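Local coordinates for protein DNA-binding transcriptional repressor YiaJ (Escherichia coli, PDB 1YSQ) that represses transcription of the yiaKLMNOPQRS operon as an IclR-family DNA-binding regulator, its C-terminal effector domain being the part in this chain, at residues Thr28-Ser33 and Ala39-Lys44; Lys44-Pro47 and Leu52-Arg55. One frame throughout, in Å; residues are numbered along the deposited sequence.

Contact 1 (Thr28-Ser33 and Ala39-Lys44); sequences TINFSS and AILIYK
Phe31 pairs with Tyr43 and Ser33 with Ile40 as antiparallel hydrogen-bonded pairs, the two short strand axes coming within 4.6 Å at 131° between their N-to-C directions. Phe31 N donates to Tyr43 O at 3.0 Å. Phe31's own carbonyl O is shared: it takes a bond from Ile42 N at 3.0 Å and a weak one from Tyr43 N. Two residues thus face Phe31, which defines a classic beta bulge, and the register shifts by one before Ser32 meets Leu41 as a non-hydrogen-bonded pair. Beyond the bulge the bonding is straighter, Ile40 N reaching Ser33 O at 2.9 Å with 169° at the hydrogen. The bulge lies in the hairpin of strands 28-35 and 38-45, inside the antiparallel sheet of the IclR effector domain, a member of the GAF clan. On one face, Phe31 and Tyr43 touch through their CB atoms, 3.9 Å apart, and Tyr43 CB sits at the edge of the Phe31 ring. The Tyr43 ring continues to helix 8-25, its OH bonded to Thr192. Ile42 CG1, held between its backbone N and carbonyl carbon (chi1 63°), brings CD1 obliquely to Phe31 CE2, 3.8 Å away. On the face of Asn30 and Lys44, these two side chains run alongside each other in the same direction, Asn30 ND2 lying 3.7 Å from Lys44 CG, while Asn30 OD1 is bonded to Ser151. Farther along the extended lysine, Thr28 CG2 touches Lys44 CE at 3.6 Å, and one water links Thr28 OG1 to Lys44 NZ, whose charge is paired with Glu46.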
loop_
_atom_site.group_PDB
_atom_site.type_symbol
_atom_site.label_atom_id
_atom_site.label_comp_id
_atom_site.label_asym_id
_atom_site.label_seq_id
_atom_site.Cartn_x
_atom_site.Cartn_y
_atom_site.Cartn_z
ATOM N N THR A 28 3.091 -4.039 11.347
ATOM C CA THR A 28 3.974 -3.909 10.175
ATOM C C THR A 28 3.674 -2.638 9.388
ATOM O O THR A 28 2.503 -2.414 9.004
ATOM C CB THR A 28 3.737 -5.082 9.223
ATOM O OG1 THR A 28 4.065 -6.327 9.871
ATOM C CG2 THR A 28 4.693 -4.990 7.978
ATOM N N ILE A 29 4.710 -1.836 9.129
ATOM C CA ILE A 29 4.563 -0.650 8.292
ATOM C C ILE A 29 5.375 -0.854 7.026
ATOM O O ILE A 29 6.559 -1.168 7.098
ATOM C CB ILE A 29 5.014 0.654 9.038
ATOM C CG1 ILE A 29 4.325 0.802 10.412
ATOM C CG2 ILE A 29 4.821 1.914 8.152
ATOM C CD1 ILE A 29 2.784 0.732 10.430
ATOM N N ASN A 30 4.724 -0.683 5.872
ATOM C CA ASN A 30 5.356 -0.823 4.552
ATOM C C ASN A 30 5.360 0.519 3.856
ATOM O O ASN A 30 4.394 1.286 3.959
ATOM C CB ASN A 30 4.551 -1.783 3.656
ATOM C CG ASN A 30 4.191 -3.078 4.358
ATOM O OD1 ASN A 30 3.031 -3.322 4.715
ATOM N ND2 ASN A 30 5.182 -3.909 4.569
ATOM N N PHE A 31 6.429 0.779 3.114
ATOM C CA PHE A 31 6.536 2.022 2.349
ATOM C C PHE A 31 7.125 1.685 0.991
ATOM O O PHE A 31 8.233 1.144 0.899
ATOM C CB PHE A 31 7.428 3.012 3.102
ATOM C CG PHE A 31 7.507 4.373 2.475
ATOM C CD1 PHE A 31 6.368 5.166 2.332
ATOM C CD2 PHE A 31 8.725 4.888 2.064
ATOM C CE1 PHE A 31 6.446 6.449 1.749
ATOM C CE2 PHE A 31 8.801 6.179 1.489
ATOM C CZ PHE A 31 7.661 6.944 1.331
ATOM N N SER A 32 6.365 1.976 -0.059
ATOM C CA SER A 32 6.787 1.633 -1.406
ATOM C C SER A 32 6.891 2.849 -2.318
ATOM O O SER A 32 6.347 3.919 -2.002
ATOM C CB SER A 32 5.822 0.609 -2.018
ATOM O OG SER A 32 4.614 1.261 -2.416
ATOM N N SER A 33 7.604 2.664 -3.435
ATOM C CA SER A 33 7.571 3.581 -4.570
ATOM C C SER A 33 6.953 2.813 -5.732
ATOM O O SER A 33 6.841 1.579 -5.692
ATOM C CB SER A 33 8.982 4.060 -4.941
ATOM O OG SER A 33 9.794 2.943 -5.310
ATOM N N ALA A 39 5.075 -2.290 -7.536
ATOM C CA ALA A 39 5.486 -1.465 -6.404
ATOM C C ALA A 39 6.845 -2.008 -5.934
ATOM O O ALA A 39 7.090 -3.215 -6.024
ATOM C CB ALA A 39 4.432 -1.541 -5.259
ATOM N N ILE A 40 7.735 -1.125 -5.484
ATOM C CA ILE A 40 8.992 -1.560 -4.869
ATOM C C ILE A 40 8.920 -1.263 -3.393
ATOM O O ILE A 40 8.707 -0.111 -2.992
ATOM C CB ILE A 40 10.233 -0.858 -5.459
ATOM C CG1 ILE A 40 10.257 -0.970 -6.985
ATOM C CG2 ILE A 40 11.536 -1.475 -4.840
ATOM C CD1 ILE A 40 11.481 -0.259 -7.608
ATOM N N LEU A 41 9.120 -2.296 -2.580
ATOM C CA LEU A 41 9.171 -2.097 -1.134
ATOM C C LEU A 41 10.507 -1.490 -0.741
ATOM O O LEU A 41 11.504 -2.206 -0.656
ATOM C CB LEU A 41 8.912 -3.410 -0.377
ATOM C CG LEU A 41 8.656 -3.246 1.124
ATOM C CD1 LEU A 41 7.496 -2.253 1.354
ATOM C CD2 LEU A 41 8.321 -4.590 1.753
ATOM N N ILE A 42 10.532 -0.178 -0.508
ATOM C CA ILE A 42 11.806 0.488 -0.200
ATOM C C ILE A 42 12.111 0.585 1.284
ATOM O O ILE A 42 13.240 0.894 1.668
ATOM C CB ILE A 42 11.908 1.867 -0.904
ATOM C CG1 ILE A 42 10.815 2.834 -0.402
ATOM C CG2 ILE A 42 11.865 1.667 -2.440
ATOM C CD1 ILE A 42 10.977 4.278 -0.911
ATOM N N TYR A 43 11.119 0.306 2.122
ATOM C CA TYR A 43 11.278 0.479 3.552
ATOM C C TYR A 43 10.210 -0.355 4.243
ATOM O O TYR A 43 9.049 -0.394 3.806
ATOM C CB TYR A 43 11.146 1.968 3.858
ATOM C CG TYR A 43 11.209 2.394 5.293
ATOM C CD1 TYR A 43 12.333 3.035 5.791
ATOM C CD2 TYR A 43 10.112 2.231 6.140
ATOM C CE1 TYR A 43 12.383 3.479 7.108
ATOM C CE2 TYR A 43 10.154 2.670 7.448
ATOM C CZ TYR A 43 11.289 3.296 7.923
ATOM O OH TYR A 43 11.326 3.751 9.223
ATOM N N LYS A 44 10.610 -1.058 5.291
ATOM C CA LYS A 44 9.682 -1.898 6.050
ATOM C C LYS A 44 10.054 -1.942 7.537
ATOM O O LYS A 44 11.222 -2.094 7.876
ATOM C CB LYS A 44 9.627 -3.332 5.479
ATOM C CG LYS A 44 8.537 -4.200 6.116
ATOM C CD LYS A 44 8.733 -5.689 5.836
ATOM C CE LYS A 44 7.579 -6.510 6.456
ATOM N NZ LYS A 44 7.903 -8.005 6.559
HETATM O O HOH W 1 5.945 -8.103 8.871
#

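Contact 2 (Lys44-Pro47 and Leu52-Arg55); sequences KLEP and LRTR. With PO4 (phosphate ion), chain C.
At the surface of the IclR effector domain, the end of strand 38-45 and the loop leading to strand 61-63 meet through a salt-bridge network of Lys44, Glu46 and Arg53. Lys44 NZ gives a hydrogen bond to Thr54 OG1 at 3.0 Å. A second runs from Lys44 NZ to Glu46 OE2 at 2.8 Å, on the syn side of that oxygen and somewhat out of the carboxylate plane; Ala56 O is a further acceptor. A bend at chi2 (-58°) carries the Glu46 carboxylate back to this ammonium. An alanine in place of Lys44 removes the ammonium shared by Glu46 OE2 and Thr54 OG1, and would probably leave the carboxylate freer to turn and the loop less firmly tied to the strand. The other oxygen, Glu46 OE1, lies over one face of the Arg53 guanidinium, 3.6 Å from Arg53 NH2; since no N-H points at it, this long salt bridge rests on charge alone. One water joins the segments again, bonded to Glu46 OE1, Thr54 N and Lys44 NZ. Pro47 CG packs 3.4 Å from Leu52 O and obliquely against the guanidinium of Arg53. On the loop, Leu52 N donates to O4 of a phosphate, probably from the crystallisation liquor, at 3.0 Å and 166°.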
loop_
_atom_site.group_PDB
_atom_site.type_symbol
_atom_site.label_atom_id
_atom_site.label_comp_id
_atom_site.label_asym_id
_atom_site.label_seq_id
_atom_site.Cartn_x
_atom_site.Cartn_y
_atom_site.Cartn_z
ATOM N N LYS A 44 10.610 -1.058 5.291
ATOM C CA LYS A 44 9.682 -1.898 6.050
ATOM C C LYS A 44 10.054 -1.942 7.537
ATOM O O LYS A 44 11.222 -2.094 7.876
ATOM C CB LYS A 44 9.627 -3.332 5.479
ATOM C CG LYS A 44 8.537 -4.200 6.116
ATOM C CD LYS A 44 8.733 -5.689 5.836
ATOM C CE LYS A 44 7.579 -6.510 6.456
ATOM N NZ LYS A 44 7.903 -8.005 6.559
ATOM N N LEU A 45 9.048 -1.806 8.400
ATOM C CA LEU A 45 9.207 -2.025 9.840
ATOM C C LEU A 45 8.386 -3.220 10.270
ATOM O O LEU A 45 7.183 -3.296 10.018
ATOM C CB LEU A 45 8.787 -0.781 10.660
ATOM C CG LEU A 45 9.554 0.500 10.300
ATOM C CD1 LEU A 45 8.905 1.722 10.896
ATOM C CD2 LEU A 45 11.044 0.418 10.713
ATOM N N GLU A 46 9.043 -4.160 10.940
ATOM C CA GLU A 46 8.363 -5.308 11.511
ATOM C C GLU A 46 7.441 -4.865 12.650
ATOM O O GLU A 46 7.655 -3.796 13.215
ATOM C CB GLU A 46 9.406 -6.321 12.013
ATOM C CG GLU A 46 10.210 -7.005 10.903
ATOM C CD GLU A 46 9.339 -7.757 9.888
ATOM O OE1 GLU A 46 8.294 -8.315 10.276
ATOM O OE2 GLU A 46 9.709 -7.809 8.694
ATOM N N PRO A 47 6.429 -5.661 12.995
ATOM C CA PRO A 47 5.527 -5.298 14.095
ATOM C C PRO A 47 6.268 -5.249 15.446
ATOM O O PRO A 47 7.326 -5.886 15.591
ATOM C CB PRO A 47 4.486 -6.425 14.085
ATOM C CG PRO A 47 5.214 -7.611 13.478
ATOM C CD PRO A 47 6.071 -6.971 12.399
ATOM N N LEU A 52 1.367 -10.658 13.586
ATOM C CA LEU A 52 1.443 -11.064 12.195
ATOM C C LEU A 52 2.726 -10.523 11.575
ATOM O O LEU A 52 2.970 -9.316 11.588
ATOM C CB LEU A 52 0.217 -10.584 11.395
ATOM C CG LEU A 52 0.365 -11.093 9.954
ATOM C CD1 LEU A 52 -0.229 -12.520 9.832
ATOM C CD2 LEU A 52 -0.174 -10.144 8.932
ATOM N N ARG A 53 3.555 -11.418 11.046
ATOM C CA ARG A 53 4.786 -10.999 10.387
ATOM C C ARG A 53 4.709 -11.510 8.974
ATOM O O ARG A 53 4.460 -12.698 8.754
ATOM C CB ARG A 53 6.024 -11.547 11.102
ATOM C CG ARG A 53 6.067 -11.186 12.568
ATOM C CD ARG A 53 7.217 -11.821 13.355
ATOM N NE ARG A 53 8.502 -11.229 12.978
ATOM C CZ ARG A 53 9.004 -10.093 13.488
ATOM N NH1 ARG A 53 8.336 -9.404 14.416
ATOM N NH2 ARG A 53 10.188 -9.653 13.072
ATOM N N THR A 54 4.863 -10.607 8.015
ATOM C CA THR A 54 4.777 -10.984 6.611
ATOM C C THR A 54 6.173 -11.326 6.096
ATOM O O THR A 54 7.183 -10.975 6.724
ATOM C CB THR A 54 4.198 -9.843 5.770
ATOM O OG1 THR A 54 5.184 -8.795 5.632
ATOM C CG2 THR A 54 2.984 -9.188 6.490
ATOM N N ARG A 55 6.212 -11.986 4.945
ATOM C CA ARG A 55 7.473 -12.345 4.289
ATOM C C ARG A 55 8.005 -11.220 3.411
ATOM O O ARG A 55 9.065 -11.356 2.784
ATOM C CB ARG A 55 7.282 -13.600 3.439
ATOM C CG ARG A 55 7.013 -14.864 4.259
ATOM C CD ARG A 55 7.103 -16.170 3.454
ATOM N NE ARG A 55 5.805 -16.641 2.952
ATOM C CZ ARG A 55 4.727 -16.895 3.699
ATOM N NH1 ARG A 55 4.752 -16.726 5.020
ATOM N NH2 ARG A 55 3.614 -17.329 3.115
HETATM P P PO4 C . -1.661 -8.630 14.619
HETATM O O1 PO4 C . -1.369 -9.733 15.601
HETATM O O2 PO4 C . -2.678 -9.105 13.629
HETATM O O3 PO4 C . -2.117 -7.445 15.415
HETATM O O4 PO4 C . -0.401 -8.229 13.876
HETATM O O HOH W 1 5.945 -8.103 8.871
HETATM O O HOH W 2 8.552 -10.771 8.799
HETATM O O HOH W 3 9.978 -7.718 15.767
#

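How the contacts relate
From the N terminus, strand 28-35 runs out, turns and returns as strand 38-45, so contact 1 closes the hairpin over five intervening residues. Contact 2 starts where contact 1 stops, at the shared Lys44, and closes the next loop over four residues before strand 61-63. The two closures therefore follow one another, neither nested nor crossed. They touch directly: Ile29 O and Leu45 N, 2.9 Å apart, probably continue the hairpin's hydrogen bonding, and Thr28 OG1 packs 3.3 Å from Pro47 CD. Contact 1 is buried within the sheet, while contact 2 ties the loop before strand 61-63 to the end of strand 38-45 at the surface, their centres about 11 Å apart.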